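Local coordinates for paenibacillus xanthan lyase (Paenibacillus, PDB 6F2P), which cleaves xanthan as a polysaccharide lyase of family 8, probably by beta-elimination, and carries several bound calcium ions, at residues Tyr394-His406 with Ser579-Asp591. Sequence-based numbering, arbitrary orientation.
Sequences YESINAENNKGWH and SWSSLNSSASWKD
The carboxylate of E400 and the amide of N584 lie side by side with their planes 57° apart, and N584 ND2 donates to E400 OE2 over 2.8 Å. The donation stays near the amide plane and uses the anti lone pair of OE2. The same oxygen approaches the W589 indole obliquely, 3.7 Å from W589 CD1, while S586 OG sits at the edge of that ring, in its plane. A chi1 of -159° swings the N584 amide away from its own backbone N and lays it alongside E400. Its other end, OD1, accepts from S586 N, closing an Asx turn, and also from S586 OG; together these help fix the amide's rotation. Two backbone bonds also join the loops: S585 N to A399 O at 2.9 Å, and N402 N to L583 O at 2.8 Å. Beyond them, K403 bends at chi3 (90°) and crosses L583 at about a right angle; its NZ lies 3.4 Å from S582 CB and donates to a water that also makes a weak bond with S582 OG. A second water joins S581 O and S585 OG, with a weak bond from N402 ND2. E400 also forms salt bridges through OE1 to R283 and through OE2 to R287. The contact thus couples two inter-strand loops of the super-sandwich domain to a salt-bridged carboxylate that N584 helps to orient.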
ATOM      1  N   TYR A 394      -0.653 -13.377  -9.336  1.00 15.31           N
ATOM      2  CA  TYR A 394       0.688 -13.698  -9.822  1.00 16.04           C
ATOM      3  C   TYR A 394       0.693 -13.561 -11.331  1.00 18.25           C
ATOM      4  O   TYR A 394      -0.368 -13.495 -11.962  1.00 15.32           O
ATOM      5  CB  TYR A 394       1.086 -15.123  -9.453  1.00 16.83           C
ATOM      6  CG  TYR A 394       0.251 -16.166 -10.160  1.00 18.77           C
ATOM      7  CD1 TYR A 394      -1.084 -16.355  -9.822  1.00 19.74           C
ATOM      8  CD2 TYR A 394       0.791 -16.957 -11.166  1.00 18.56           C
ATOM      9  CE1 TYR A 394      -1.859 -17.302 -10.462  1.00 21.24           C
ATOM     10  CE2 TYR A 394       0.018 -17.921 -11.811  1.00 18.22           C
ATOM     11  CZ  TYR A 394      -1.305 -18.085 -11.448  1.00 20.07           C
ATOM     12  OH  TYR A 394      -2.090 -19.023 -12.075  1.00 20.35           O
ATOM     13  N   GLU A 395       1.883 -13.530 -11.916  1.00 14.82           N
ATOM     14  CA  GLU A 395       1.976 -13.439 -13.358  1.00 12.68           C
ATOM     15  C   GLU A 395       2.423 -14.746 -13.978  1.00 16.48           C
ATOM     16  O   GLU A 395       3.428 -15.337 -13.574  1.00 18.79           O
ATOM     17  CB  GLU A 395       2.918 -12.328 -13.793  1.00 12.66           C
ATOM     18  CG  GLU A 395       2.916 -12.162 -15.295  1.00 16.56           C
ATOM     19  CD  GLU A 395       3.910 -11.147 -15.785  1.00 14.87           C
ATOM     20  OE1 GLU A 395       3.482 -10.225 -16.508  1.00 16.03           O
ATOM     21  OE2 GLU A 395       5.111 -11.278 -15.465  1.00 12.07           O
ATOM     22  N   SER A 396       1.665 -15.201 -14.965  1.00 17.20           N
ATOM     23  CA  SER A 396       2.098 -16.318 -15.779  1.00 15.26           C
ATOM     24  C   SER A 396       1.849 -15.982 -17.240  1.00 18.36           C
ATOM     25  O   SER A 396       0.698 -15.861 -17.679  1.00 20.88           O
ATOM     26  CB  SER A 396       1.361 -17.593 -15.385  1.00 14.54           C
ATOM     27  OG  SER A 396       1.799 -18.676 -16.188  1.00 22.19           O
ATOM     28  N   ILE A 397       2.932 -15.786 -17.983  1.00 16.48           N
ATOM     29  CA  ILE A 397       2.843 -15.640 -19.434  1.00 17.97           C
ATOM     30  C   ILE A 397       3.924 -16.482 -20.084  1.00 19.73           C
ATOM     31  O   ILE A 397       4.891 -16.868 -19.420  1.00 20.81           O
ATOM     32  CB  ILE A 397       3.013 -14.189 -19.878  1.00 16.75           C
ATOM     33  CG1 ILE A 397       4.363 -13.647 -19.409  1.00 17.51           C
ATOM     34  CG2 ILE A 397       1.872 -13.346 -19.354  1.00 14.82           C
ATOM     35  CD1 ILE A 397       4.517 -12.162 -19.621  1.00 13.12           C
ATOM     36  N   ASN A 398       3.751 -16.766 -21.374  1.00 19.06           N
ATOM     37  CA  ASN A 398       4.713 -17.554 -22.147  1.00 14.63           C
ATOM     38  C   ASN A 398       5.159 -18.818 -21.451  1.00 17.05           C
ATOM     39  O   ASN A 398       6.333 -19.175 -21.536  1.00 22.18           O
ATOM     40  CB  ASN A 398       5.966 -16.738 -22.484  1.00 18.43           C
ATOM     41  CG  ASN A 398       5.643 -15.335 -22.931  1.00 28.20           C
ATOM     42  OD1 ASN A 398       4.697 -15.114 -23.695  1.00 25.64           O
ATOM     43  ND2 ASN A 398       6.418 -14.366 -22.439  1.00 27.17           N
ATOM     44  N   ALA A 399       4.233 -19.476 -20.758  1.00 16.62           N
ATOM     45  CA  ALA A 399       4.498 -20.769 -20.129  1.00 18.49           C
ATOM     46  C   ALA A 399       5.558 -20.650 -19.060  1.00 21.32           C
ATOM     47  O   ALA A 399       6.327 -21.591 -18.826  1.00 21.56           O
ATOM     48  CB  ALA A 399       4.919 -21.805 -21.168  1.00 16.57           C
ATOM     49  N   GLU A 400       5.600 -19.483 -18.423  1.00 20.55           N
ATOM     50  CA  GLU A 400       6.470 -19.259 -17.276  1.00 20.24           C
ATOM     51  C   GLU A 400       5.639 -19.130 -16.003  1.00 18.18           C
ATOM     52  O   GLU A 400       4.488 -18.671 -16.044  1.00 16.42           O
ATOM     53  CB  GLU A 400       7.321 -18.007 -17.473  1.00 19.46           C
ATOM     54  CG  GLU A 400       8.267 -18.078 -18.653  1.00 17.48           C
ATOM     55  CD  GLU A 400       9.371 -17.040 -18.574  1.00 23.61           C
ATOM     56  OE1 GLU A 400       9.151 -15.891 -19.018  1.00 21.89           O
ATOM     57  OE2 GLU A 400      10.462 -17.375 -18.060  1.00 27.06           O
ATOM     58  N   ASN A 401       6.228 -19.543 -14.881  1.00 17.91           N
ATOM     59  CA  ASN A 401       5.571 -19.454 -13.580  1.00 18.75           C
ATOM     60  C   ASN A 401       4.217 -20.168 -13.593  1.00 19.87           C
ATOM     61  O   ASN A 401       3.213 -19.629 -13.124  1.00 22.23           O
ATOM     62  CB  ASN A 401       5.410 -17.986 -13.168  1.00 16.18           C
ATOM     63  CG  ASN A 401       5.177 -17.816 -11.683  1.00 17.83           C
ATOM     64  OD1 ASN A 401       5.541 -18.680 -10.885  1.00 16.22           O
ATOM     65  ND2 ASN A 401       4.567 -16.697 -11.299  1.00 14.70           N
ATOM     66  N   ASN A 402       4.199 -21.381 -14.140  1.00 18.43           N
ATOM     67  CA  ASN A 402       2.947 -22.087 -14.384  1.00 16.66           C
ATOM     68  C   ASN A 402       2.262 -22.544 -13.114  1.00 18.07           C
ATOM     69  O   ASN A 402       1.039 -22.642 -13.078  1.00 20.47           O
ATOM     70  CB  ASN A 402       3.155 -23.280 -15.315  1.00 16.99           C
ATOM     71  CG  ASN A 402       3.756 -22.887 -16.643  1.00 22.10           C
ATOM     72  OD1 ASN A 402       3.503 -21.802 -17.161  1.00 23.83           O
ATOM     73  ND2 ASN A 402       4.559 -23.774 -17.208  1.00 27.48           N
ATOM     74  N   LYS A 403       3.048 -22.822 -12.074  1.00 17.11           N
ATOM     75  CA  LYS A 403       2.500 -23.278 -10.796  1.00 16.47           C
ATOM     76  C   LYS A 403       2.448 -22.173  -9.725  1.00 15.41           C
ATOM     77  O   LYS A 403       2.460 -22.453  -8.530  1.00 19.14           O
ATOM     78  CB  LYS A 403       3.305 -24.469 -10.277  1.00 16.83           C
ATOM     79  CG  LYS A 403       3.154 -25.736 -11.102  1.00 14.91           C
ATOM     80  CD  LYS A 403       4.415 -26.573 -11.040  1.00 16.85           C
ATOM     81  CE  LYS A 403       4.409 -27.561  -9.897  1.00 22.87           C
ATOM     82  NZ  LYS A 403       5.662 -28.382  -9.854  1.00 19.74           N
ATOM     83  N   GLY A 404       2.380 -20.921 -10.151  1.00 14.74           N
ATOM     84  CA  GLY A 404       2.435 -19.814  -9.215  1.00 18.16           C
ATOM     85  C   GLY A 404       1.090 -19.453  -8.611  1.00 20.04           C
ATOM     86  O   GLY A 404       0.955 -18.400  -7.984  1.00 21.40           O
ATOM     87  N   TRP A 405       0.112 -20.342  -8.787  1.00 21.20           N
ATOM     88  CA  TRP A 405      -1.293 -20.119  -8.410  1.00 17.80           C
ATOM     89  C   TRP A 405      -1.527 -19.355  -7.107  1.00 19.12           C
ATOM     90  O   TRP A 405      -2.344 -18.439  -7.060  1.00 17.99           O
ATOM     91  CB  TRP A 405      -2.033 -21.462  -8.332  1.00 15.35           C
ATOM     92  CG  TRP A 405      -1.837 -22.341  -9.541  1.00 20.06           C
ATOM     93  CD1 TRP A 405      -2.212 -22.069 -10.830  1.00 17.39           C
ATOM     94  CD2 TRP A 405      -1.217 -23.635  -9.571  1.00 19.50           C
ATOM     95  NE1 TRP A 405      -1.858 -23.114 -11.655  1.00 16.88           N
ATOM     96  CE2 TRP A 405      -1.252 -24.086 -10.903  1.00 15.70           C
ATOM     97  CE3 TRP A 405      -0.639 -24.456  -8.595  1.00 18.33           C
ATOM     98  CZ2 TRP A 405      -0.739 -25.321 -11.280  1.00 17.36           C
ATOM     99  CZ3 TRP A 405      -0.129 -25.678  -8.972  1.00 13.48           C
ATOM    100  CH2 TRP A 405      -0.181 -26.100 -10.299  1.00 16.48           C
ATOM    101  N   HIS A 406      -0.808 -19.734  -6.056  1.00 15.33           N
ATOM    102  CA  HIS A 406      -1.073 -19.204  -4.729  1.00 16.49           C
ATOM    103  C   HIS A 406       0.052 -18.319  -4.182  1.00 19.95           C
ATOM    104  O   HIS A 406       0.073 -18.009  -2.993  1.00 19.55           O
ATOM    105  CB  HIS A 406      -1.362 -20.357  -3.760  1.00 13.98           C
ATOM    106  CG  HIS A 406      -2.434 -21.285  -4.237  1.00 17.52           C
ATOM    107  ND1 HIS A 406      -3.742 -20.884  -4.410  1.00 16.14           N
ATOM    108  CD2 HIS A 406      -2.389 -22.591  -4.594  1.00 16.81           C
ATOM    109  CE1 HIS A 406      -4.460 -21.907  -4.843  1.00 15.13           C
ATOM    110  NE2 HIS A 406      -3.663 -22.954  -4.965  1.00 14.75           N
ATOM    111  N   SER A 579      10.493 -31.337 -11.576  1.00 14.99           N
ATOM    112  CA  SER A 579      11.481 -30.616 -12.359  1.00 22.60           C
ATOM    113  C   SER A 579      10.974 -29.212 -12.657  1.00 19.93           C
ATOM    114  O   SER A 579       9.775 -28.928 -12.552  1.00 20.76           O
ATOM    115  CB  SER A 579      11.793 -31.362 -13.664  1.00 18.73           C
ATOM    116  OG  SER A 579      10.726 -31.247 -14.586  1.00 21.35           O
ATOM    117  N   TRP A 580      11.890 -28.339 -13.055  1.00 19.45           N
ATOM    118  CA  TRP A 580      11.552 -26.956 -13.370  1.00 16.89           C
ATOM    119  C   TRP A 580      10.592 -26.812 -14.539  1.00 19.77           C
ATOM    120  O   TRP A 580       9.955 -25.769 -14.694  1.00 23.06           O
ATOM    121  CB  TRP A 580      12.829 -26.165 -13.626  1.00 19.84           C
ATOM    122  CG  TRP A 580      13.558 -25.930 -12.369  1.00 19.77           C
ATOM    123  CD1 TRP A 580      14.518 -26.720 -11.818  1.00 16.66           C
ATOM    124  CD2 TRP A 580      13.359 -24.840 -11.465  1.00 22.61           C
ATOM    125  NE1 TRP A 580      14.944 -26.182 -10.630  1.00 16.56           N
ATOM    126  CE2 TRP A 580      14.244 -25.028 -10.390  1.00 18.60           C
ATOM    127  CE3 TRP A 580      12.527 -23.716 -11.468  1.00 17.96           C
ATOM    128  CZ2 TRP A 580      14.322 -24.130  -9.332  1.00 19.24           C
ATOM    129  CZ3 TRP A 580      12.603 -22.838 -10.419  1.00 17.48           C
ATOM    130  CH2 TRP A 580      13.492 -23.047  -9.364  1.00 17.78           C
ATOM    131  N   SER A 581      10.496 -27.859 -15.357  1.00 22.65           N
ATOM    132  CA  SER A 581       9.649 -27.851 -16.543  1.00 20.05           C
ATOM    133  C   SER A 581       8.196 -27.597 -16.194  1.00 22.57           C
ATOM    134  O   SER A 581       7.466 -26.969 -16.962  1.00 20.76           O
ATOM    135  CB  SER A 581       9.778 -29.169 -17.292  1.00 18.75           C
ATOM    136  OG  SER A 581      10.970 -29.175 -18.053  1.00 34.02           O
ATOM    137  N   SER A 582       7.789 -28.098 -15.030  1.00 20.63           N
ATOM    138  CA  SER A 582       6.447 -27.874 -14.510  1.00 21.85           C
ATOM    139  C   SER A 582       6.194 -26.389 -14.254  1.00 26.40           C
ATOM    140  O   SER A 582       5.079 -25.896 -14.440  1.00 27.47           O
ATOM    141  CB  SER A 582       6.253 -28.655 -13.215  1.00 21.94           C
ATOM    142  OG  SER A 582       6.456 -30.038 -13.426  1.00 30.21           O
ATOM    143  N   LEU A 583       7.230 -25.670 -13.835  1.00 17.78           N
ATOM    144  CA  LEU A 583       7.066 -24.251 -13.542  1.00 22.38           C
ATOM    145  C   LEU A 583       7.300 -23.406 -14.778  1.00 23.94           C
ATOM    146  O   LEU A 583       6.647 -22.366 -14.967  1.00 18.61           O
ATOM    147  CB  LEU A 583       8.013 -23.797 -12.431  1.00 17.56           C
ATOM    148  CG  LEU A 583       7.730 -24.296 -11.017  1.00 17.87           C
ATOM    149  CD1 LEU A 583       8.298 -25.705 -10.803  1.00 17.22           C
ATOM    150  CD2 LEU A 583       8.299 -23.316 -10.005  1.00 15.34           C
ATOM    151  N   ASN A 584       8.229 -23.858 -15.619  1.00 20.87           N
ATOM    152  CA  ASN A 584       8.648 -23.083 -16.782  1.00 23.66           C
ATOM    153  C   ASN A 584       8.962 -23.973 -17.966  1.00 21.40           C
ATOM    154  O   ASN A 584       9.922 -24.736 -17.934  1.00 23.38           O
ATOM    155  CB  ASN A 584       9.878 -22.233 -16.440  1.00 17.48           C
ATOM    156  CG  ASN A 584      10.052 -21.074 -17.383  1.00 22.45           C
ATOM    157  OD1 ASN A 584       9.798 -21.194 -18.579  1.00 31.67           O
ATOM    158  ND2 ASN A 584      10.472 -19.939 -16.857  1.00 24.06           N
ATOM    159  N   SER A 585       8.157 -23.870 -19.013  1.00 18.42           N
ATOM    160  CA  SER A 585       8.371 -24.698 -20.189  1.00 20.71           C
ATOM    161  C   SER A 585       8.570 -23.834 -21.422  1.00 25.66           C
ATOM    162  O   SER A 585       8.383 -24.290 -22.546  1.00 27.23           O
ATOM    163  CB  SER A 585       7.215 -25.679 -20.391  1.00 15.63           C
ATOM    164  OG  SER A 585       5.970 -25.008 -20.472  1.00 20.55           O
ATOM    165  N   SER A 586       8.941 -22.576 -21.200  1.00 28.23           N
ATOM    166  CA  SER A 586       9.342 -21.701 -22.296  1.00 26.80           C
ATOM    167  C   SER A 586      10.614 -22.255 -22.920  1.00 30.13           C
ATOM    168  O   SER A 586      11.341 -23.039 -22.289  1.00 26.64           O
ATOM    169  CB  SER A 586       9.587 -20.273 -21.802  1.00 23.55           C
ATOM    170  OG  SER A 586      10.813 -20.182 -21.093  1.00 26.84           O
ATOM    171  N   ALA A 587      10.879 -21.837 -24.156  1.00 32.31           N
ATOM    172  CA  ALA A 587      12.007 -22.352 -24.933  1.00 29.90           C
ATOM    173  C   ALA A 587      13.345 -22.082 -24.246  1.00 32.58           C
ATOM    174  O   ALA A 587      14.243 -22.927 -24.249  1.00 25.27           O
ATOM    175  CB  ALA A 587      11.996 -21.759 -26.331  1.00 27.87           C
ATOM    176  N   SER A 588      13.469 -20.903 -23.646  1.00 31.82           N
ATOM    177  CA  SER A 588      14.716 -20.509 -23.011  1.00 28.41           C
ATOM    178  C   SER A 588      14.968 -21.254 -21.715  1.00 29.62           C
ATOM    179  O   SER A 588      16.112 -21.478 -21.343  1.00 40.00           O
ATOM    180  CB  SER A 588      14.726 -19.004 -22.735  1.00 29.92           C
ATOM    181  OG  SER A 588      14.573 -18.270 -23.933  1.00 31.69           O
ATOM    182  N   TRP A 589      13.912 -21.638 -21.015  1.00 30.55           N
ATOM    183  CA  TRP A 589      14.113 -22.102 -19.648  1.00 30.26           C
ATOM    184  C   TRP A 589      13.698 -23.537 -19.370  1.00 29.93           C
ATOM    185  O   TRP A 589      13.944 -24.044 -18.272  1.00 29.02           O
ATOM    186  CB  TRP A 589      13.431 -21.155 -18.664  1.00 30.94           C
ATOM    187  CG  TRP A 589      14.141 -19.836 -18.492  1.00 35.70           C
ATOM    188  CD1 TRP A 589      13.783 -18.630 -19.042  1.00 32.45           C
ATOM    189  CD2 TRP A 589      15.326 -19.590 -17.716  1.00 33.14           C
ATOM    190  NE1 TRP A 589      14.668 -17.650 -18.649  1.00 38.08           N
ATOM    191  CE2 TRP A 589      15.625 -18.208 -17.838  1.00 31.64           C
ATOM    192  CE3 TRP A 589      16.166 -20.403 -16.934  1.00 25.16           C
ATOM    193  CZ2 TRP A 589      16.726 -17.618 -17.205  1.00 18.51           C
ATOM    194  CZ3 TRP A 589      17.261 -19.825 -16.308  1.00 24.98           C
ATOM    195  CH2 TRP A 589      17.532 -18.441 -16.448  1.00 32.49           C
ATOM    196  N   LYS A 590      13.075 -24.184 -20.352  1.00 26.53           N
ATOM    197  CA  LYS A 590      12.651 -25.568 -20.192  1.00 25.57           C
ATOM    198  C   LYS A 590      13.826 -26.433 -19.742  1.00 27.30           C
ATOM    199  O   LYS A 590      14.901 -26.384 -20.341  1.00 30.68           O
ATOM    200  CB  LYS A 590      12.067 -26.098 -21.497  1.00 34.87           C
ATOM    201  CG  LYS A 590      11.293 -27.396 -21.355  1.00 41.54           C
ATOM    202  CD  LYS A 590      11.083 -28.057 -22.716  1.00 51.87           C
ATOM    203  CE  LYS A 590      12.404 -28.167 -23.471  1.00 50.39           C
ATOM    204  NZ  LYS A 590      12.543 -29.468 -24.192  1.00 47.39           N
ATOM    205  N   ASP A 591      13.609 -27.189 -18.666  1.00 23.42           N
ATOM    206  CA  ASP A 591      14.630 -28.035 -18.042  1.00 21.04           C
ATOM    207  C   ASP A 591      13.934 -29.175 -17.311  1.00 23.44           C
ATOM    208  O   ASP A 591      13.262 -28.962 -16.301  1.00 26.78           O
ATOM    209  CB  ASP A 591      15.486 -27.227 -17.059  1.00 24.82           C
ATOM    210  CG  ASP A 591      16.551 -28.075 -16.339  1.00 29.92           C
ATOM    211  OD1 ASP A 591      16.394 -29.308 -16.171  1.00 27.68           O
ATOM    212  OD2 ASP A 591      17.568 -27.486 -15.918  1.00 34.15           O
TER
HETATM  213  O   HOH W   1       5.182 -26.243 -17.957  1.00 23.15           O
HETATM  214  O   HOH W   2       4.859 -31.095 -10.630  1.00 37.96           O